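Fructosamine deglycase FrlB (Bacillus subtilis, PDB 3EUA) catalyses the conversion of a range of fructosamine 6-phosphates to glucose 6-phosphate and a free amino acid, and assembles as a homooctamer. Local coordinates at residues I239-E242 and S243-F246; R261-T264 and F265-Y269; S43-V46 and F47-S51. One frame throughout, in Å; residues are numbered along the deposited sequence.

Contact 1. Residues I239-E242 and S243-F246; sequences IIDE and SVPF
D241 accepts two bonds from S243 within a type I beta turn, D241 to V244, in the second SIS domain just before strand 246-250. The D241 carboxylate sits between its own backbone N and carbonyl carbon (chi1 71°), which brings OD1 over the turn as the acceptor of two donors from S243. The hydroxyl OG of S243 meets D241 OD1 at 2.8 Å on its syn lone pair, while the backbone N of S243 reaches the same oxygen at 2.8 Å from the anti side, 31° out of the carboxylate plane. The backbone bond makes an Asx turn nested in the beta turn, and the hydroxyl bond helps fix the rotation of the carboxylate. The beta turn itself closes with V244 N to D241 O, a 3.3 Å bond that is nearly straight at N-H (167°) although the donor stands well above the carbonyl plane.

Beside the turn, apolar side chains meet. F246 has its CB directed toward the first half of the loop, and its ring meets both isoleucines: I240, its chain extended, brings CD1 obliquely to F246 CD1 at 3.7 Å, whereas I239 offers its CG2 branch near the plane of the ring, at the CZ edge. The same phenylalanine ring stacks with Y197. V244 CG2 lies 3.5 Å from both I239 O and D241 OD1, a methyl beside two oxygens. On the subunit interface, I240 O is hydrogen-bonded to Y323 OH of the second subunit. A single water donates to both D241 O and V244 O, lying 2.6 Å from V244 O.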
ATOM      1  N   ILE A 239      11.272   1.373  16.285  1.00 19.19           N
ATOM      2  CA  ILE A 239      11.171   2.808  16.527  1.00 19.88           C
ATOM      3  C   ILE A 239      10.465   3.171  17.841  1.00 20.09           C
ATOM      4  O   ILE A 239      10.697   4.245  18.389  1.00 20.37           O
ATOM      5  CB  ILE A 239      10.384   3.536  15.369  1.00 18.95           C
ATOM      6  CG1 ILE A 239      10.812   4.991  15.239  1.00 20.59           C
ATOM      7  CG2 ILE A 239       8.909   3.479  15.598  1.00 19.35           C
ATOM      8  CD1 ILE A 239      12.285   5.189  14.866  1.00 19.36           C
ATOM      9  N   ILE A 240       9.658   2.279  18.385  1.00 20.35           N
ATOM     10  CA  ILE A 240       8.902   2.644  19.561  1.00 21.30           C
ATOM     11  C   ILE A 240       9.716   2.651  20.855  1.00 21.73           C
ATOM     12  O   ILE A 240      10.640   1.837  21.062  1.00 21.89           O
ATOM     13  CB  ILE A 240       7.592   1.779  19.714  1.00 21.01           C
ATOM     14  CG1 ILE A 240       6.537   2.506  20.558  1.00 22.55           C
ATOM     15  CG2 ILE A 240       7.867   0.386  20.295  1.00 20.62           C
ATOM     16  CD1 ILE A 240       5.166   1.826  20.543  1.00 22.49           C
ATOM     17  N   ASP A 241       9.401   3.647  21.682  1.00 22.46           N
ATOM     18  CA  ASP A 241       9.944   3.793  23.034  1.00 23.05           C
ATOM     19  C   ASP A 241       8.881   4.622  23.771  1.00 23.10           C
ATOM     20  O   ASP A 241       7.857   4.974  23.166  1.00 22.38           O
ATOM     21  CB  ASP A 241      11.386   4.342  23.072  1.00 23.53           C
ATOM     22  CG  ASP A 241      11.499   5.798  22.683  1.00 25.52           C
ATOM     23  OD1 ASP A 241      10.497   6.518  22.752  1.00 26.20           O
ATOM     24  OD2 ASP A 241      12.639   6.237  22.374  1.00 31.17           O
ATOM     25  N   GLU A 242       9.089   4.987  25.033  1.00 23.28           N
ATOM     26  CA  GLU A 242       8.020   5.700  25.765  1.00 24.05           C
ATOM     27  C   GLU A 242       7.683   7.085  25.249  1.00 23.78           C
ATOM     28  O   GLU A 242       6.620   7.624  25.560  1.00 23.04           O
ATOM     29  CB  GLU A 242       8.307   5.741  27.275  1.00 23.69           C
ATOM     30  CG  GLU A 242       8.223   4.338  27.877  1.00 25.28           C
ATOM     31  CD  GLU A 242       8.406   4.276  29.394  1.00 26.56           C
ATOM     32  OE1 GLU A 242       8.682   5.324  30.049  1.00 30.05           O
ATOM     33  OE2 GLU A 242       8.260   3.148  29.922  1.00 28.79           O
ATOM     34  N   SER A 243       8.561   7.664  24.445  1.00 23.72           N
ATOM     35  CA  SER A 243       8.294   9.010  23.952  1.00 24.31           C
ATOM     36  C   SER A 243       7.639   9.085  22.563  1.00 23.50           C
ATOM     37  O   SER A 243       7.289  10.173  22.135  1.00 23.82           O
ATOM     38  CB  SER A 243       9.611   9.808  23.890  1.00 24.42           C
ATOM     39  OG  SER A 243      10.437   9.359  22.813  1.00 26.99           O
ATOM     40  N   VAL A 244       7.486   7.959  21.857  1.00 21.76           N
ATOM     41  CA  VAL A 244       6.939   7.997  20.499  1.00 20.78           C
ATOM     42  C   VAL A 244       5.407   7.824  20.491  1.00 20.10           C
ATOM     43  O   VAL A 244       4.902   6.796  20.893  1.00 20.01           O
ATOM     44  CB  VAL A 244       7.572   6.948  19.577  1.00 20.55           C
ATOM     45  CG1 VAL A 244       7.029   7.126  18.116  1.00 18.98           C
ATOM     46  CG2 VAL A 244       9.094   7.063  19.587  1.00 20.54           C
ATOM     47  N   PRO A 245       4.656   8.862  20.082  1.00 19.86           N
ATOM     48  CA  PRO A 245       3.216   8.690  20.022  1.00 19.20           C
ATOM     49  C   PRO A 245       2.694   7.772  18.890  1.00 18.96           C
ATOM     50  O   PRO A 245       3.081   7.901  17.713  1.00 18.62           O
ATOM     51  CB  PRO A 245       2.701  10.107  19.772  1.00 19.59           C
ATOM     52  CG  PRO A 245       3.813  11.016  20.098  1.00 19.30           C
ATOM     53  CD  PRO A 245       5.018  10.238  19.706  1.00 20.22           C
ATOM     54  N   PHE A 246       1.803   6.866  19.273  1.00 19.04           N
ATOM     55  CA  PHE A 246       1.133   5.934  18.361  1.00 19.01           C
ATOM     56  C   PHE A 246      -0.365   5.958  18.550  1.00 19.02           C
ATOM     57  O   PHE A 246      -0.834   5.856  19.678  1.00 18.91           O
ATOM     58  CB  PHE A 246       1.583   4.477  18.615  1.00 19.96           C
ATOM     59  CG  PHE A 246       2.747   4.017  17.736  1.00 20.45           C
ATOM     60  CD1 PHE A 246       4.060   4.326  18.058  1.00 20.82           C
ATOM     61  CD2 PHE A 246       2.507   3.275  16.596  1.00 20.13           C
ATOM     62  CE1 PHE A 246       5.120   3.889  17.252  1.00 21.59           C
ATOM     63  CE2 PHE A 246       3.566   2.856  15.785  1.00 20.82           C
ATOM     64  CZ  PHE A 246       4.860   3.167  16.117  1.00 21.15           C
TER
HETATM   65  O   HOH W   1       4.957   5.601  23.207  1.00 26.10           O

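Contact 2. Residues R261-T264 and F265-Y269; sequences RALT and FSKKY
S266 turns its hydroxyl back along helix 256-269 onto the carbonyl of A262, one turn earlier, with OG donating to A262 O at 2.8 Å. The torsion that sets OG beside its own backbone N (chi1 -56°) makes this possible. S266 N also bonds to A262 O, at 3.0 Å, and the two donors arrive from opposite faces of the carbonyl plane. The helix belongs to the beta-alpha-beta unit between strands 246-250 and 273-277, and its other carbonyls follow the regular pattern: R261 O takes F265 N, and L263 O takes K267 N at 2.9 Å. Towards the end the pattern slackens, for K268 N reaches T264 O only weakly at 3.4 Å and also bonds F265 O, which accepts Y269 N as well. Between the two halves the apolar side-chain contact is L263 CD1 to K267 CG, 3.7 Å, on the side of the helix near the sheet. T264 OG1 is satisfied by E260 O. S266 and T264 thus bond back to carbonyls of their own helix, while R261 spends its charge on the second subunit, in salt bridges with the terminal carboxylate of Y329 and with E89 there. S266 OG links the A262 carbonyl to Y232 OH; as its proton goes to A262 O, Y232 probably donates to it.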
ATOM      1  N   ARG A 261      -2.081  -7.959  18.601  1.00 19.15           N
ATOM      2  CA  ARG A 261      -0.691  -8.306  18.854  1.00 18.51           C
ATOM      3  C   ARG A 261       0.161  -7.034  18.914  1.00 18.35           C
ATOM      4  O   ARG A 261       1.008  -6.885  19.808  1.00 18.15           O
ATOM      5  CB  ARG A 261      -0.185  -9.282  17.783  1.00 18.38           C
ATOM      6  CG  ARG A 261       1.201  -9.783  17.983  1.00 18.99           C
ATOM      7  CD  ARG A 261       1.699 -10.437  16.746  1.00 20.43           C
ATOM      8  NE  ARG A 261       3.065 -10.936  16.921  1.00 20.68           N
ATOM      9  CZ  ARG A 261       3.835 -11.348  15.914  1.00 22.05           C
ATOM     10  NH1 ARG A 261       3.389 -11.335  14.665  1.00 22.23           N
ATOM     11  NH2 ARG A 261       5.073 -11.756  16.147  1.00 21.85           N
ATOM     12  N   ALA A 262      -0.080  -6.129  17.978  1.00 18.14           N
ATOM     13  CA  ALA A 262       0.625  -4.835  17.886  1.00 18.06           C
ATOM     14  C   ALA A 262       0.399  -3.989  19.141  1.00 17.93           C
ATOM     15  O   ALA A 262       1.334  -3.408  19.689  1.00 18.42           O
ATOM     16  CB  ALA A 262       0.161  -4.110  16.639  1.00 17.27           C
ATOM     17  N   LEU A 263      -0.844  -3.934  19.600  1.00 18.59           N
ATOM     18  CA  LEU A 263      -1.193  -3.178  20.799  1.00 18.49           C
ATOM     19  C   LEU A 263      -0.488  -3.751  22.008  1.00 18.55           C
ATOM     20  O   LEU A 263       0.072  -3.002  22.823  1.00 18.41           O
ATOM     21  CB  LEU A 263      -2.707  -3.207  21.045  1.00 18.86           C
ATOM     22  CG  LEU A 263      -3.194  -2.481  22.312  1.00 19.81           C
ATOM     23  CD1 LEU A 263      -2.726  -1.008  22.361  1.00 17.39           C
ATOM     24  CD2 LEU A 263      -4.732  -2.603  22.454  1.00 18.79           C
ATOM     25  N   THR A 264      -0.533  -5.071  22.143  1.00 18.67           N
ATOM     26  CA  THR A 264       0.107  -5.739  23.271  1.00 18.86           C
ATOM     27  C   THR A 264       1.579  -5.320  23.392  1.00 19.04           C
ATOM     28  O   THR A 264       2.036  -4.939  24.470  1.00 18.30           O
ATOM     29  CB  THR A 264      -0.011  -7.301  23.165  1.00 19.10           C
ATOM     30  OG1 THR A 264      -1.391  -7.676  23.214  1.00 19.13           O
ATOM     31  CG2 THR A 264       0.709  -7.984  24.291  1.00 18.93           C
ATOM     32  N   PHE A 265       2.311  -5.401  22.281  1.00 19.02           N
ATOM     33  CA  PHE A 265       3.705  -5.034  22.286  1.00 19.15           C
ATOM     34  C   PHE A 265       3.887  -3.565  22.640  1.00 19.59           C
ATOM     35  O   PHE A 265       4.685  -3.239  23.512  1.00 19.50           O
ATOM     36  CB  PHE A 265       4.319  -5.308  20.910  1.00 19.59           C
ATOM     37  CG  PHE A 265       5.748  -4.930  20.812  1.00 18.33           C
ATOM     38  CD1 PHE A 265       6.729  -5.800  21.250  1.00 19.15           C
ATOM     39  CD2 PHE A 265       6.129  -3.711  20.247  1.00 20.47           C
ATOM     40  CE1 PHE A 265       8.043  -5.475  21.157  1.00 19.44           C
ATOM     41  CE2 PHE A 265       7.464  -3.355  20.158  1.00 19.79           C
ATOM     42  CZ  PHE A 265       8.417  -4.241  20.603  1.00 19.64           C
ATOM     43  N   SER A 266       3.124  -2.699  21.963  1.00 20.13           N
ATOM     44  CA  SER A 266       3.210  -1.246  22.128  1.00 20.41           C
ATOM     45  C   SER A 266       2.949  -0.798  23.566  1.00 21.02           C
ATOM     46  O   SER A 266       3.568   0.164  24.024  1.00 20.52           O
ATOM     47  CB  SER A 266       2.269  -0.522  21.151  1.00 20.99           C
ATOM     48  OG  SER A 266       2.549  -0.913  19.806  1.00 19.12           O
ATOM     49  N   LYS A 267       2.034  -1.484  24.260  1.00 21.29           N
ATOM     50  CA  LYS A 267       1.749  -1.185  25.655  1.00 22.29           C
ATOM     51  C   LYS A 267       2.921  -1.542  26.584  1.00 22.53           C
ATOM     52  O   LYS A 267       3.093  -0.914  27.626  1.00 22.94           O
ATOM     53  CB  LYS A 267       0.480  -1.910  26.097  1.00 22.74           C
ATOM     54  CG  LYS A 267      -0.811  -1.374  25.496  1.00 23.47           C
ATOM     55  CD  LYS A 267      -2.024  -1.703  26.387  1.00 28.56           C
ATOM     56  CE  LYS A 267      -2.356  -3.173  26.486  1.00 30.22           C
ATOM     57  NZ  LYS A 267      -3.195  -3.442  27.705  1.00 32.58           N
ATOM     58  N   LYS A 268       3.724  -2.532  26.208  1.00 22.90           N
ATOM     59  CA  LYS A 268       4.876  -2.925  27.015  1.00 23.69           C
ATOM     60  C   LYS A 268       6.079  -2.008  26.804  1.00 23.34           C
ATOM     61  O   LYS A 268       6.752  -1.643  27.773  1.00 22.72           O
ATOM     62  CB  LYS A 268       5.271  -4.370  26.702  1.00 23.90           C
ATOM     63  CG  LYS A 268       6.380  -4.946  27.610  1.00 25.68           C
ATOM     64  CD  LYS A 268       6.586  -6.455  27.308  1.00 26.75           C
ATOM     65  CE  LYS A 268       7.615  -7.147  28.193  1.00 27.96           C
ATOM     66  NZ  LYS A 268       7.140  -7.157  29.602  1.00 31.80           N
ATOM     67  N   TYR A 269       6.342  -1.636  25.551  1.00 22.61           N
ATOM     68  CA  TYR A 269       7.511  -0.816  25.197  1.00 23.11           C
ATOM     69  C   TYR A 269       7.266   0.653  24.872  1.00 23.27           C
ATOM     70  O   TYR A 269       8.202   1.439  24.768  1.00 23.09           O
ATOM     71  CB  TYR A 269       8.212  -1.478  24.014  1.00 23.43           C
ATOM     72  CG  TYR A 269       8.658  -2.803  24.450  1.00 22.58           C
ATOM     73  CD1 TYR A 269       9.761  -2.928  25.277  1.00 23.12           C
ATOM     74  CD2 TYR A 269       7.929  -3.927  24.145  1.00 22.83           C
ATOM     75  CE1 TYR A 269      10.142  -4.145  25.733  1.00 23.44           C
ATOM     76  CE2 TYR A 269       8.301  -5.145  24.601  1.00 21.71           C
ATOM     77  CZ  TYR A 269       9.401  -5.265  25.387  1.00 22.91           C
ATOM     78  OH  TYR A 269       9.754  -6.523  25.811  1.00 23.38           O
TER

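Contact 3. Residues S43-V46 and F47-S51; sequences SKYV and FDRES
K44 and D48 form the ionic part of this contact, one helical turn apart. The lysine chain bends at its second torsion (chi2 50°), which swings NZ down the helix to D48 OD1, a 2.7 Å salt bridge on the syn lone pair of that oxygen. Both ends have further partners at the subunit interface: K44 NZ pairs with D57 of the second subunit, and D48 OD2 with R67 and Y59 of the second subunit. The alternation of charges probably favours ionised forms of both K44 and D48.

The backbone bonds are those of helix 41-50, which lies on the connection between the parallel strands 27-32 and 55-60 of the first SIS domain. F47 N donates to S43 O at 3.0 Å, D48 N to K44 O and R49 N to Y45 O. E50 N to V46 O is short at 2.8 Å but bent at the hydrogen (136°), and S51 N follows with F47 O.

Carbon contacts come next. Y45 and R49 lie side by side, ring and guanidinium planes 72° apart, with R49 CG 3.8 Å from Y45 CE2. Their polar ends go elsewhere, Y45 OH to E254 and R49 NH2 to N68 O of the second subunit. V46 CG1 comes within 4.0 Å of E50 CG, whose carboxylate goes on to N155, K157 and Y293.

A ring edge also meets a carbonyl oxygen: F47 CD1 lies 3.6 Å from S43 O.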
ATOM      1  N   SER A  43     -13.368  -1.165   0.831  1.00 20.03           N
ATOM      2  CA  SER A  43     -14.030  -1.807  -0.319  1.00 19.40           C
ATOM      3  C   SER A  43     -13.144  -2.863  -0.972  1.00 19.62           C
ATOM      4  O   SER A  43     -13.663  -3.838  -1.535  1.00 19.27           O
ATOM      5  CB  SER A  43     -14.475  -0.760  -1.319  1.00 19.94           C
ATOM      6  OG  SER A  43     -15.555  -0.005  -0.763  1.00 19.49           O
ATOM      7  N   LYS A  44     -11.817  -2.632  -0.988  1.00 19.97           N
ATOM      8  CA  LYS A  44     -10.870  -3.631  -1.510  1.00 19.55           C
ATOM      9  C   LYS A  44     -10.917  -4.844  -0.577  1.00 18.94           C
ATOM     10  O   LYS A  44     -10.975  -6.005  -1.042  1.00 18.86           O
ATOM     11  CB  LYS A  44      -9.464  -3.013  -1.695  1.00 19.99           C
ATOM     12  CG  LYS A  44      -8.293  -3.957  -1.999  1.00 21.04           C
ATOM     13  CD  LYS A  44      -8.507  -4.932  -3.120  1.00 23.09           C
ATOM     14  CE  LYS A  44      -7.267  -5.826  -3.333  1.00 23.46           C
ATOM     15  NZ  LYS A  44      -7.523  -6.991  -4.233  1.00 21.17           N
ATOM     16  N   TYR A  45     -10.961  -4.613   0.726  1.00 18.48           N
ATOM     17  CA  TYR A  45     -11.062  -5.702   1.681  1.00 18.40           C
ATOM     18  C   TYR A  45     -12.355  -6.501   1.458  1.00 18.63           C
ATOM     19  O   TYR A  45     -12.316  -7.721   1.431  1.00 18.59           O
ATOM     20  CB  TYR A  45     -11.010  -5.174   3.094  1.00 19.06           C
ATOM     21  CG  TYR A  45     -10.921  -6.229   4.123  1.00 17.89           C
ATOM     22  CD1 TYR A  45      -9.680  -6.692   4.562  1.00 19.26           C
ATOM     23  CD2 TYR A  45     -12.058  -6.748   4.703  1.00 19.71           C
ATOM     24  CE1 TYR A  45      -9.595  -7.670   5.554  1.00 20.95           C
ATOM     25  CE2 TYR A  45     -11.989  -7.688   5.671  1.00 19.54           C
ATOM     26  CZ  TYR A  45     -10.754  -8.161   6.095  1.00 20.78           C
ATOM     27  OH  TYR A  45     -10.705  -9.138   7.077  1.00 21.25           O
ATOM     28  N   VAL A  46     -13.488  -5.794   1.263  1.00 18.28           N
ATOM     29  CA  VAL A  46     -14.772  -6.433   0.976  1.00 18.23           C
ATOM     30  C   VAL A  46     -14.656  -7.316  -0.258  1.00 17.98           C
ATOM     31  O   VAL A  46     -15.006  -8.495  -0.229  1.00 17.71           O
ATOM     32  CB  VAL A  46     -15.930  -5.386   0.811  1.00 18.61           C
ATOM     33  CG1 VAL A  46     -17.219  -6.029   0.297  1.00 18.12           C
ATOM     34  CG2 VAL A  46     -16.213  -4.677   2.146  1.00 18.99           C
ATOM     35  N   PHE A  47     -14.159  -6.766  -1.353  1.00 18.46           N
ATOM     36  CA  PHE A  47     -13.973  -7.571  -2.557  1.00 19.35           C
ATOM     37  C   PHE A  47     -13.097  -8.787  -2.321  1.00 19.52           C
ATOM     38  O   PHE A  47     -13.404  -9.870  -2.824  1.00 19.88           O
ATOM     39  CB  PHE A  47     -13.410  -6.749  -3.734  1.00 20.37           C
ATOM     40  CG  PHE A  47     -14.450  -6.303  -4.681  1.00 20.76           C
ATOM     41  CD1 PHE A  47     -15.232  -5.199  -4.417  1.00 22.73           C
ATOM     42  CD2 PHE A  47     -14.696  -7.039  -5.840  1.00 21.68           C
ATOM     43  CE1 PHE A  47     -16.233  -4.811  -5.303  1.00 22.12           C
ATOM     44  CE2 PHE A  47     -15.685  -6.642  -6.717  1.00 20.82           C
ATOM     45  CZ  PHE A  47     -16.462  -5.537  -6.436  1.00 20.86           C
ATOM     46  N   ASP A  48     -12.013  -8.629  -1.570  1.00 19.56           N
ATOM     47  CA  ASP A  48     -11.130  -9.778  -1.284  1.00 19.90           C
ATOM     48  C   ASP A  48     -11.824 -10.893  -0.522  1.00 19.33           C
ATOM     49  O   ASP A  48     -11.576 -12.056  -0.781  1.00 18.95           O
ATOM     50  CB  ASP A  48      -9.842  -9.352  -0.546  1.00 20.32           C
ATOM     51  CG  ASP A  48      -8.854  -8.633  -1.452  1.00 21.66           C
ATOM     52  OD1 ASP A  48      -8.997  -8.680  -2.704  1.00 22.07           O
ATOM     53  OD2 ASP A  48      -7.911  -8.026  -0.913  1.00 21.20           O
ATOM     54  N   ARG A  49     -12.695 -10.530   0.413  1.00 19.80           N
ATOM     55  CA  ARG A  49     -13.440 -11.518   1.216  1.00 19.97           C
ATOM     56  C   ARG A  49     -14.729 -12.047   0.567  1.00 20.42           C
ATOM     57  O   ARG A  49     -15.190 -13.146   0.903  1.00 20.44           O
ATOM     58  CB  ARG A  49     -13.807 -10.876   2.551  1.00 20.52           C
ATOM     59  CG  ARG A  49     -12.655 -10.688   3.496  1.00 20.61           C
ATOM     60  CD  ARG A  49     -12.485 -11.865   4.450  1.00 22.37           C
ATOM     61  NE  ARG A  49     -12.405 -13.163   3.792  1.00 21.86           N
ATOM     62  CZ  ARG A  49     -13.318 -14.131   3.804  1.00 24.65           C
ATOM     63  NH1 ARG A  49     -14.470 -14.034   4.467  1.00 24.89           N
ATOM     64  NH2 ARG A  49     -13.052 -15.261   3.162  1.00 23.85           N
ATOM     65  N   GLU A  50     -15.307 -11.271  -0.359  1.00 20.63           N
ATOM     66  CA  GLU A  50     -16.594 -11.619  -0.958  1.00 20.99           C
ATOM     67  C   GLU A  50     -16.656 -12.020  -2.422  1.00 21.65           C
ATOM     68  O   GLU A  50     -17.529 -12.817  -2.789  1.00 21.25           O
ATOM     69  CB  GLU A  50     -17.525 -10.413  -0.832  1.00 21.09           C
ATOM     70  CG  GLU A  50     -17.801 -10.007   0.611  1.00 22.74           C
ATOM     71  CD  GLU A  50     -18.613 -11.057   1.360  1.00 22.61           C
ATOM     72  OE1 GLU A  50     -19.441 -11.765   0.746  1.00 21.92           O
ATOM     73  OE2 GLU A  50     -18.417 -11.147   2.588  1.00 25.26           O
ATOM     74  N   SER A  51     -15.784 -11.451  -3.254  1.00 21.72           N
ATOM     75  CA  SER A  51     -15.870 -11.701  -4.683  1.00 22.66           C
ATOM     76  C   SER A  51     -15.148 -12.951  -5.119  1.00 23.28           C
ATOM     77  O   SER A  51     -13.947 -13.070  -4.986  1.00 22.54           O
ATOM     78  CB  SER A  51     -15.350 -10.509  -5.493  1.00 23.33           C
ATOM     79  OG  SER A  51     -15.458 -10.812  -6.876  1.00 23.74           O
TER

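Overall arrangement
Contacts 1 and 2 are neighbours in the second SIS domain, their centres 11 Å apart: the loop of 239-246 leads into strand 246-250, and I240 packs on F265 and S266 of helix 256-269. Contact 3 stands apart in the first SIS domain, with nearest atoms about 14 Å from contact 2 and about 20 Å from contact 1. All three touch the second subunit. Contact 3 is buried, and its intrahelical salt bridge has partners across that interface; contacts 1 and 2 are partly buried, and the salt bridges of R261 in contact 2 run to the second subunit. In contact 1 one carboxylate oxygen takes both donors of S243; contacts 2 and 3 follow helical backbone bonding.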